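Side-chain contacts in protein phosphatase 2C (Toxoplasma gondii, PDB 3D8K), which probably removes phosphate from phosphoserine and phosphothreonine in proteins, as a manganese-dependent phosphatase of the PP2C family: residues 196-199 with 200-203; 63-66 with 67-71; 152-155 with 156-159; 304-307 with 308-311. All coordinates share one frame; numbering follows the deposited sequence.

Contact 1. Residues 196-199 with 200-203; sequences SSHK and ERHR. With SO4 (sulfate ion), chain G.
Arg201 NH1 donates to His198 ND1 at 3.1 Å; O4 of a sulfate ion, probably from the crystallisation liquor, also lies near NH1, too close to be trusted. ND1 lies in the guanidinium plane, at its edge, whereas NH1 stands 23° out of the imidazole plane; the two groups are turned 51° against each other. A bend at chi3 (-44°) folds the arginine back over the start of the helix and brings one guanidinium face onto the carbonyl carbon of Ser197. One turn on, His202 offers its ring edge to the His198 face in an offset edge-to-face pair, with centroids 5.9 Å apart. Ser197 is the N-cap: its OG, anti to the backbone N, accepts from Glu200 N at 3.2 Å, and its carbonyl O begins the helical ladder by taking Arg201 N. On another side, Arg203 NH2 forms a salt bridge of 2.7 Å to Glu200 OE1, an oxygen that also bonds Thr227. Arg203 reaches the carbonyl groups of Thr227 and Leu247 too, tying the N-terminal half of surface helix 198-206 to the connection between strands 217-220 and 253-259.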
loop_
_atom_site.group_PDB
_atom_site.type_symbol
_atom_site.label_atom_id
_atom_site.label_comp_id
_atom_site.label_asym_id
_atom_site.label_seq_id
_atom_site.Cartn_x
_atom_site.Cartn_y
_atom_site.Cartn_z
ATOM N N SER C 196 7.497 -43.104 -28.076
ATOM C CA SER C 196 7.266 -42.675 -29.446
ATOM C C SER C 196 8.306 -41.660 -29.866
ATOM O O SER C 196 8.600 -41.530 -31.049
ATOM C CB SER C 196 5.873 -42.059 -29.596
ATOM O OG SER C 196 4.861 -43.047 -29.577
ATOM N N SER C 197 8.868 -40.945 -28.898
ATOM C CA SER C 197 9.869 -39.924 -29.195
ATOM C C SER C 197 11.237 -40.495 -29.542
ATOM O O SER C 197 12.003 -40.859 -28.655
ATOM C CB SER C 197 10.006 -38.965 -28.012
ATOM O OG SER C 197 11.103 -38.091 -28.203
ATOM N N HIS C 198 11.548 -40.555 -30.834
ATOM C CA HIS C 198 12.833 -41.087 -31.275
ATOM C C HIS C 198 13.965 -40.639 -30.361
ATOM O O HIS C 198 14.807 -41.447 -29.982
ATOM C CB HIS C 198 13.152 -40.657 -32.710
ATOM C CG HIS C 198 14.466 -41.177 -33.213
ATOM N ND1 HIS C 198 14.741 -42.527 -33.323
ATOM C CD2 HIS C 198 15.590 -40.534 -33.608
ATOM C CE1 HIS C 198 15.975 -42.690 -33.763
ATOM N NE2 HIS C 198 16.512 -41.496 -33.944
ATOM N N LYS C 199 13.987 -39.360 -29.999
ATOM C CA LYS C 199 15.052 -38.866 -29.136
ATOM C C LYS C 199 14.998 -39.468 -27.729
ATOM O O LYS C 199 16.019 -39.921 -27.205
ATOM C CB LYS C 199 15.013 -37.337 -29.061
ATOM C CG LYS C 199 15.367 -36.632 -30.374
ATOM C CD LYS C 199 16.872 -36.504 -30.597
ATOM C CE LYS C 199 17.507 -35.574 -29.561
ATOM N NZ LYS C 199 18.978 -35.397 -29.758
ATOM N N GLU C 200 13.816 -39.487 -27.124
ATOM C CA GLU C 200 13.662 -40.030 -25.780
ATOM C C GLU C 200 14.039 -41.500 -25.689
ATOM O O GLU C 200 14.875 -41.901 -24.881
ATOM C CB GLU C 200 12.226 -39.835 -25.310
ATOM C CG GLU C 200 11.923 -38.402 -24.979
ATOM C CD GLU C 200 12.831 -37.892 -23.889
ATOM O OE1 GLU C 200 12.771 -38.437 -22.774
ATOM O OE2 GLU C 200 13.611 -36.958 -24.144
ATOM N N ARG C 201 13.392 -42.299 -26.520
ATOM C CA ARG C 201 13.632 -43.724 -26.584
ATOM C C ARG C 201 15.131 -43.925 -26.795
ATOM O O ARG C 201 15.735 -44.850 -26.255
ATOM C CB ARG C 201 12.851 -44.289 -27.766
ATOM C CG ARG C 201 12.818 -45.789 -27.886
ATOM C CD ARG C 201 12.681 -46.194 -29.358
ATOM N NE ARG C 201 11.690 -45.409 -30.097
ATOM C CZ ARG C 201 11.978 -44.613 -31.122
ATOM N NH1 ARG C 201 13.229 -44.488 -31.542
ATOM N NH2 ARG C 201 11.014 -43.933 -31.728
ATOM N N HIS C 202 15.741 -43.050 -27.577
ATOM C CA HIS C 202 17.158 -43.183 -27.827
ATOM C C HIS C 202 17.990 -42.871 -26.584
ATOM O O HIS C 202 18.838 -43.672 -26.184
ATOM C CB HIS C 202 17.591 -42.285 -28.977
ATOM C CG HIS C 202 18.880 -42.708 -29.589
ATOM N ND1 HIS C 202 20.068 -42.709 -28.887
ATOM C CD2 HIS C 202 19.162 -43.230 -30.807
ATOM C CE1 HIS C 202 21.024 -43.216 -29.643
ATOM N NE2 HIS C 202 20.501 -43.541 -30.814
ATOM N N ARG C 203 17.751 -41.710 -25.978
ATOM C CA ARG C 203 18.471 -41.321 -24.772
ATOM C C ARG C 203 18.442 -42.450 -23.755
ATOM O O ARG C 203 19.481 -42.964 -23.348
ATOM C CB ARG C 203 17.838 -40.076 -24.136
ATOM C CG ARG C 203 18.412 -39.745 -22.755
ATOM C CD ARG C 203 17.857 -38.454 -22.190
ATOM N NE ARG C 203 16.420 -38.536 -21.963
ATOM C CZ ARG C 203 15.862 -39.302 -21.034
ATOM N NH1 ARG C 203 16.627 -40.041 -20.246
ATOM N NH2 ARG C 203 14.543 -39.343 -20.906
HETATM S S SO4 G . 14.942 -47.568 -31.600
HETATM O O1 SO4 G . 16.028 -48.314 -30.953
HETATM O O2 SO4 G . 15.071 -47.701 -33.068
HETATM O O3 SO4 G . 13.651 -48.116 -31.174
HETATM O O4 SO4 G . 15.046 -46.151 -31.217
#

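Contact 2. Residues 63-66 with 67-71; sequences AMWL and AQNVM
Trp65 and Asn69 meet on one side of helix 61-74, an amphipathic helix that packs against strands 35-41 and 48-55 in this PP2C-type fold of sheets flanked by helices. Among the main-chain bonds, Ala67 N gives a regular i to i+4 bond to Ala63 O at 2.9 Å. Leu66 O accepts from both Val70 N (2.8 Å) and Asn69 N. The bond of Gln68 N to Trp65 O is weak, and the backbone at Gln68 and Asn69 departs from ideal helical angles, so the ladder mixes i+3 and i+4 links here.

Side-chain packing divides the helix surface. Ala63, Leu66 and Ala67 rest on Phe54, Ala63 and Ala67 also on Val35, while Leu66 and Val70 meet Met92 of helix 82-97, whose residues Asp95 and Leu96 are touched by Trp65. A selenium-amide contact lies on a more exposed side: Met64, present as selenomethionine, brings SE to 3.5 Å from Gln68 NE2, the two chains crossing at about a right angle.

The aromatic contact is made over a face. With CG beside its backbone N (chi1 -76°), Asn69 turns back over the indole, amide and ring planes 41° apart; its CB sits 4.1 Å from the centroid of the six-membered ring, a CH-pi contact almost on the ring normal. Its ND2 lies 2.9 Å above the indole plane, offset toward the rim, and donates to Trp65 O at 2.6 Å in a bent bond (136° at the hydrogen), tilted from the carbonyl plane.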
loop_
_atom_site.group_PDB
_atom_site.type_symbol
_atom_site.label_atom_id
_atom_site.label_comp_id
_atom_site.label_asym_id
_atom_site.label_seq_id
_atom_site.Cartn_x
_atom_site.Cartn_y
_atom_site.Cartn_z
ATOM N N ALA C 63 2.118 -35.765 -7.148
ATOM C CA ALA C 63 1.558 -34.637 -7.874
ATOM C C ALA C 63 1.188 -33.548 -6.863
ATOM O O ALA C 63 1.597 -32.399 -6.994
ATOM C CB ALA C 63 0.337 -35.075 -8.626
HETATM N N MSE C 64 0.435 -33.944 -5.840
HETATM C CA MSE C 64 -0.043 -33.039 -4.789
HETATM C C MSE C 64 1.015 -32.275 -4.005
HETATM O O MSE C 64 0.727 -31.218 -3.472
HETATM C CB MSE C 64 -0.939 -33.792 -3.806
HETATM C CG MSE C 64 -1.608 -32.896 -2.808
HETATM SE SE MSE C 64 -2.737 -31.497 -3.661
HETATM C CE MSE C 64 -4.243 -32.690 -4.193
ATOM N N TRP C 65 2.226 -32.813 -3.931
ATOM C CA TRP C 65 3.320 -32.152 -3.225
ATOM C C TRP C 65 3.800 -31.038 -4.137
ATOM O O TRP C 65 4.078 -29.914 -3.718
ATOM C CB TRP C 65 4.464 -33.140 -3.009
ATOM C CG TRP C 65 5.646 -32.564 -2.300
ATOM C CD1 TRP C 65 5.845 -32.505 -0.956
ATOM C CD2 TRP C 65 6.791 -31.952 -2.900
ATOM N NE1 TRP C 65 7.043 -31.902 -0.679
ATOM C CE2 TRP C 65 7.652 -31.553 -1.862
ATOM C CE3 TRP C 65 7.185 -31.717 -4.230
ATOM C CZ2 TRP C 65 8.873 -30.911 -2.091
ATOM C CZ3 TRP C 65 8.403 -31.077 -4.466
ATOM C CH2 TRP C 65 9.236 -30.688 -3.400
ATOM N N LEU C 66 3.901 -31.385 -5.409
ATOM C CA LEU C 66 4.349 -30.452 -6.418
ATOM C C LEU C 66 3.414 -29.259 -6.553
ATOM O O LEU C 66 3.841 -28.108 -6.480
ATOM C CB LEU C 66 4.459 -31.173 -7.755
ATOM C CG LEU C 66 5.512 -32.274 -7.819
ATOM C CD1 LEU C 66 5.328 -33.050 -9.099
ATOM C CD2 LEU C 66 6.897 -31.681 -7.736
ATOM N N ALA C 67 2.135 -29.543 -6.754
ATOM C CA ALA C 67 1.141 -28.495 -6.916
ATOM C C ALA C 67 1.092 -27.525 -5.738
ATOM O O ALA C 67 0.715 -26.366 -5.915
ATOM C CB ALA C 67 -0.233 -29.108 -7.156
ATOM N N GLN C 68 1.474 -27.978 -4.546
ATOM C CA GLN C 68 1.457 -27.091 -3.388
ATOM C C GLN C 68 2.839 -26.586 -2.954
ATOM O O GLN C 68 2.958 -25.839 -1.987
ATOM C CB GLN C 68 0.733 -27.761 -2.218
ATOM C CG GLN C 68 1.341 -29.063 -1.727
ATOM C CD GLN C 68 0.280 -30.022 -1.187
ATOM O OE1 GLN C 68 0.599 -31.109 -0.688
ATOM N NE2 GLN C 68 -0.991 -29.626 -1.299
ATOM N N ASN C 69 3.880 -26.966 -3.686
ATOM C CA ASN C 69 5.235 -26.532 -3.368
ATOM C C ASN C 69 5.913 -25.813 -4.523
ATOM O O ASN C 69 6.985 -25.242 -4.355
ATOM C CB ASN C 69 6.103 -27.731 -2.983
ATOM C CG ASN C 69 5.820 -28.231 -1.587
ATOM O OD1 ASN C 69 6.043 -27.522 -0.607
ATOM N ND2 ASN C 69 5.321 -29.458 -1.486
ATOM N N VAL C 70 5.294 -25.830 -5.697
ATOM C CA VAL C 70 5.922 -25.215 -6.853
ATOM C C VAL C 70 6.105 -23.693 -6.823
ATOM O O VAL C 70 7.157 -23.183 -7.237
ATOM C CB VAL C 70 5.209 -25.628 -8.156
ATOM C CG1 VAL C 70 3.827 -25.008 -8.238
ATOM C CG2 VAL C 70 6.076 -25.239 -9.337
HETATM N N MSE C 71 5.103 -22.964 -6.341
HETATM C CA MSE C 71 5.220 -21.514 -6.273
HETATM C C MSE C 71 6.325 -21.104 -5.273
HETATM O O MSE C 71 6.831 -19.972 -5.316
HETATM C CB MSE C 71 3.870 -20.904 -5.903
HETATM C CG MSE C 71 2.782 -21.132 -6.951
HETATM SE SE MSE C 71 3.183 -20.264 -8.674
HETATM C CE MSE C 71 3.161 -21.906 -9.734
#

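Contact 3. Residues 152-155 with 156-159; sequences AMNF and RRDP
Arg157 N donates to Asn154 O at 3.0 Å, closing a tight turn in which Phe155 and Arg156 both have 3-10-like backbone angles. A second, weak bond from Asp158 N to Phe155 O, 3.2 Å long, continues the winding by one residue. Asn154 also points OD1 at Arg156 N, as in an Asx turn, but the bond is weak and the position of this oxygen is uncertain.

Asn154 crosses the Arg157 side chain at about a right angle, its CB and ND2 over one face of the guanidinium, ND2 3.1 Å above it toward the rim, with the amide and guanidinium planes 43° apart. As modelled, ND2 and the guanidinium are both donors and form no hydrogen bond. Arg157 starts from chi1 61°, with CG between its backbone N and carbonyl carbon, then runs extended back along the strand end. Met153, a selenomethionine, sets SE 3.5 Å from Asp158 OD2, an oxygen that is hydrogen-bonded to Tyr260 OH. Met153 CG lies 3.6 Å above one face of the Phe155 ring, toward its rim, and Phe155 makes an edge-to-face pair with Phe258. Arg156 leads outward and packs on Glu83 of the second subunit.

This is a 3-10 turn that ends strand 150-154, an outer strand of a small three-stranded antiparallel sheet, and sends the chain toward strand 165-173.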
loop_
_atom_site.group_PDB
_atom_site.type_symbol
_atom_site.label_atom_id
_atom_site.label_comp_id
_atom_site.label_asym_id
_atom_site.label_seq_id
_atom_site.Cartn_x
_atom_site.Cartn_y
_atom_site.Cartn_z
ATOM N N ALA C 152 14.648 -12.867 -38.622
ATOM C CA ALA C 152 14.937 -11.800 -37.678
ATOM C C ALA C 152 13.655 -10.957 -37.623
ATOM O O ALA C 152 13.445 -10.059 -38.443
ATOM C CB ALA C 152 16.116 -10.970 -38.170
HETATM N N MSE C 153 12.800 -11.290 -36.660
HETATM C CA MSE C 153 11.512 -10.634 -36.452
HETATM C C MSE C 153 11.630 -9.350 -35.651
HETATM O O MSE C 153 12.195 -9.341 -34.563
HETATM C CB MSE C 153 10.567 -11.609 -35.743
HETATM C CG MSE C 153 9.290 -11.008 -35.211
HETATM SE SE MSE C 153 8.108 -10.360 -36.582
HETATM C CE MSE C 153 7.315 -12.052 -37.068
ATOM N N ASN C 154 11.102 -8.260 -36.197
ATOM C CA ASN C 154 11.140 -6.975 -35.508
ATOM C C ASN C 154 9.704 -6.621 -35.158
ATOM O O ASN C 154 8.974 -6.100 -36.002
ATOM C CB ASN C 154 11.720 -5.883 -36.406
ATOM C CG ASN C 154 11.964 -4.587 -35.654
ATOM O OD1 ASN C 154 11.247 -4.269 -34.710
ATOM N ND2 ASN C 154 12.970 -3.825 -36.076
ATOM N N PHE C 155 9.299 -6.909 -33.924
ATOM C CA PHE C 155 7.938 -6.634 -33.481
ATOM C C PHE C 155 7.628 -5.158 -33.515
ATOM O O PHE C 155 6.475 -4.766 -33.599
ATOM C CB PHE C 155 7.722 -7.156 -32.064
ATOM C CG PHE C 155 7.858 -8.644 -31.941
ATOM C CD1 PHE C 155 6.839 -9.485 -32.367
ATOM C CD2 PHE C 155 9.016 -9.205 -31.420
ATOM C CE1 PHE C 155 6.973 -10.861 -32.280
ATOM C CE2 PHE C 155 9.161 -10.580 -31.328
ATOM C CZ PHE C 155 8.135 -11.412 -31.757
ATOM N N ARG C 156 8.665 -4.340 -33.447
ATOM C CA ARG C 156 8.491 -2.899 -33.467
ATOM C C ARG C 156 7.888 -2.470 -34.804
ATOM O O ARG C 156 7.188 -1.464 -34.880
ATOM C CB ARG C 156 9.844 -2.213 -33.241
ATOM C CG ARG C 156 10.762 -2.954 -32.252
ATOM C CD ARG C 156 11.956 -2.113 -31.799
ATOM N NE ARG C 156 11.534 -1.004 -30.941
ATOM C CZ ARG C 156 10.915 -1.159 -29.773
ATOM N NH1 ARG C 156 10.647 -2.377 -29.319
ATOM N NH2 ARG C 156 10.551 -0.097 -29.063
ATOM N N ARG C 157 8.154 -3.242 -35.852
ATOM C CA ARG C 157 7.643 -2.929 -37.181
ATOM C C ARG C 157 6.697 -4.016 -37.693
ATOM O O ARG C 157 6.621 -4.289 -38.895
ATOM C CB ARG C 157 8.809 -2.722 -38.159
ATOM C CG ARG C 157 9.709 -3.936 -38.342
ATOM C CD ARG C 157 11.061 -3.557 -38.955
ATOM N NE ARG C 157 11.905 -4.735 -39.166
ATOM C CZ ARG C 157 13.223 -4.698 -39.341
ATOM N NH1 ARG C 157 13.872 -3.538 -39.332
ATOM N NH2 ARG C 157 13.895 -5.826 -39.518
ATOM N N ASP C 158 5.974 -4.625 -36.759
ATOM C CA ASP C 158 5.001 -5.669 -37.072
ATOM C C ASP C 158 3.615 -5.069 -36.841
ATOM O O ASP C 158 3.350 -4.478 -35.792
ATOM C CB ASP C 158 5.198 -6.880 -36.150
ATOM C CG ASP C 158 4.398 -8.094 -36.593
ATOM O OD1 ASP C 158 3.358 -7.919 -37.269
ATOM O OD2 ASP C 158 4.802 -9.225 -36.250
ATOM N N PRO C 159 2.717 -5.197 -37.827
ATOM C CA PRO C 159 1.356 -4.664 -37.722
ATOM C C PRO C 159 0.592 -5.349 -36.608
ATOM O O PRO C 159 0.100 -4.705 -35.682
ATOM C CB PRO C 159 0.765 -4.973 -39.091
ATOM C CG PRO C 159 1.967 -4.941 -39.992
ATOM C CD PRO C 159 2.969 -5.710 -39.182
#

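Contact 4. Residues 304-307 with 308-311; sequences VVNA and KRRK
Ala307, Asn306 and Lys308 carry most of this contact. One face of the Arg310 guanidinium lies over Ala307 CA, with Arg310 NH2 3.5 Å from that atom. In Arg310, CG starts beside the backbone N (chi1 -71°) and a bend at chi3 (-72°) folds the chain back beside the last helical turn; its NH2 goes on to a weak bond with Ala272 O, and the chain touches His275 and Phe276. Ala307 itself packs on Ile316.

Asn306 works through its carbonyl and its amide. The carbonyl O takes Arg310 N at 2.6 Å, along with a weak bond from Arg309 N. The amide runs beside Arg309, both side chains pointing the same way and their planes 31° apart. As modelled, Asn306 ND2 and Arg309 NH2 are two donors implausibly close, so the amide orientation and the contact are doubtful.

Lys308 contributes mainly its backbone and CB. Its N donates to Val304 O at 2.9 Å, with a weaker bond to Val305 O, while the ammonium end leads away. Val304, on the buried side, meets Thr318, Leu354 and Gln356.

Backbone i+4 bonds accompanied by weak i+3 ones, followed by an extended backbone from Arg310 onward, mark the C-terminal end of helix 296-309, which leads into strand 316-322 of the eight-stranded antiparallel sheet.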
loop_
_atom_site.group_PDB
_atom_site.type_symbol
_atom_site.label_atom_id
_atom_site.label_comp_id
_atom_site.label_asym_id
_atom_site.label_seq_id
_atom_site.Cartn_x
_atom_site.Cartn_y
_atom_site.Cartn_z
ATOM N N VAL C 304 -13.261 -32.140 -21.610
ATOM C CA VAL C 304 -13.494 -33.181 -20.614
ATOM C C VAL C 304 -14.550 -34.155 -21.127
ATOM O O VAL C 304 -14.297 -35.353 -21.276
ATOM C CB VAL C 304 -13.972 -32.565 -19.281
ATOM C CG1 VAL C 304 -14.162 -33.661 -18.225
ATOM C CG2 VAL C 304 -12.964 -31.524 -18.801
ATOM N N VAL C 305 -15.731 -33.627 -21.423
ATOM C CA VAL C 305 -16.819 -34.443 -21.926
ATOM C C VAL C 305 -16.395 -35.238 -23.151
ATOM O O VAL C 305 -16.611 -36.443 -23.221
ATOM C CB VAL C 305 -18.022 -33.573 -22.294
ATOM C CG1 VAL C 305 -19.147 -34.438 -22.827
ATOM C CG2 VAL C 305 -18.489 -32.813 -21.072
ATOM N N ASN C 306 -15.786 -34.552 -24.111
ATOM C CA ASN C 306 -15.350 -35.186 -25.343
ATOM C C ASN C 306 -14.348 -36.314 -25.118
ATOM O O ASN C 306 -14.423 -37.357 -25.767
ATOM C CB ASN C 306 -14.747 -34.139 -26.272
ATOM C CG ASN C 306 -15.762 -33.119 -26.749
ATOM O OD1 ASN C 306 -15.389 -32.064 -27.255
ATOM N ND2 ASN C 306 -17.044 -33.426 -26.600
ATOM N N ALA C 307 -13.399 -36.101 -24.210
ATOM C CA ALA C 307 -12.403 -37.127 -23.917
ATOM C C ALA C 307 -13.153 -38.257 -23.254
ATOM O O ALA C 307 -12.742 -39.412 -23.295
ATOM C CB ALA C 307 -11.332 -36.590 -22.981
ATOM N N LYS C 308 -14.265 -37.906 -22.628
ATOM C CA LYS C 308 -15.101 -38.887 -21.969
ATOM C C LYS C 308 -15.987 -39.465 -23.076
ATOM O O LYS C 308 -16.502 -40.572 -22.958
ATOM C CB LYS C 308 -15.936 -38.197 -20.884
ATOM C CG LYS C 308 -16.211 -39.029 -19.634
ATOM C CD LYS C 308 -17.040 -40.278 -19.955
ATOM C CE LYS C 308 -17.467 -41.018 -18.694
ATOM N NZ LYS C 308 -18.291 -40.148 -17.795
ATOM N N ARG C 309 -16.137 -38.705 -24.162
ATOM C CA ARG C 309 -16.948 -39.128 -25.303
ATOM C C ARG C 309 -16.147 -40.168 -26.050
ATOM O O ARG C 309 -16.694 -41.129 -26.589
ATOM C CB ARG C 309 -17.254 -37.950 -26.221
ATOM C CG ARG C 309 -18.325 -38.255 -27.256
ATOM C CD ARG C 309 -19.472 -37.264 -27.139
ATOM N NE ARG C 309 -19.074 -35.924 -27.563
ATOM C CZ ARG C 309 -19.798 -34.826 -27.364
ATOM N NH1 ARG C 309 -20.965 -34.896 -26.735
ATOM N NH2 ARG C 309 -19.354 -33.657 -27.804
ATOM N N ARG C 310 -14.841 -39.939 -26.116
ATOM C CA ARG C 310 -13.943 -40.910 -26.717
ATOM C C ARG C 310 -13.749 -41.759 -25.462
ATOM O O ARG C 310 -14.235 -41.381 -24.395
ATOM C CB ARG C 310 -12.632 -40.244 -27.166
ATOM C CG ARG C 310 -12.790 -39.340 -28.389
ATOM C CD ARG C 310 -11.495 -38.649 -28.821
ATOM N NE ARG C 310 -11.082 -37.596 -27.902
ATOM C CZ ARG C 310 -10.087 -37.714 -27.034
ATOM N NH1 ARG C 310 -9.395 -38.838 -26.972
ATOM N NH2 ARG C 310 -9.796 -36.722 -26.215
ATOM N N LYS C 311 -13.079 -42.894 -25.538
ATOM C CA LYS C 311 -12.950 -43.665 -24.314
ATOM C C LYS C 311 -12.082 -42.989 -23.256
ATOM O O LYS C 311 -11.085 -42.333 -23.563
ATOM C CB LYS C 311 -12.418 -45.063 -24.616
ATOM C CG LYS C 311 -13.507 -46.127 -24.623
ATOM C CD LYS C 311 -14.089 -46.337 -23.232
ATOM C CE LYS C 311 -15.067 -47.497 -23.220
ATOM N NZ LYS C 311 -16.215 -47.235 -24.119
#

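How the contacts relate
No two contacts share a helix or strand, and none touches another; the nearest atoms of contacts 1 and 4, the closest pair, are about 15 Å apart. Contact 2 lies nearest the chain centre, about 14 Å from it, and is the most hydrophobic. Contact 4 is likewise partly buried, but one side packs on strands 316-322 and 349-356 while the other is basic and exposed. Contacts 1 and 3 are on the surface and rely more on polar and charged groups. Three are helical, at a beginning (contact 1), a middle (contact 2) and an end (contact 4), whereas contact 3 is a turn after a strand, and it alone reaches another subunit.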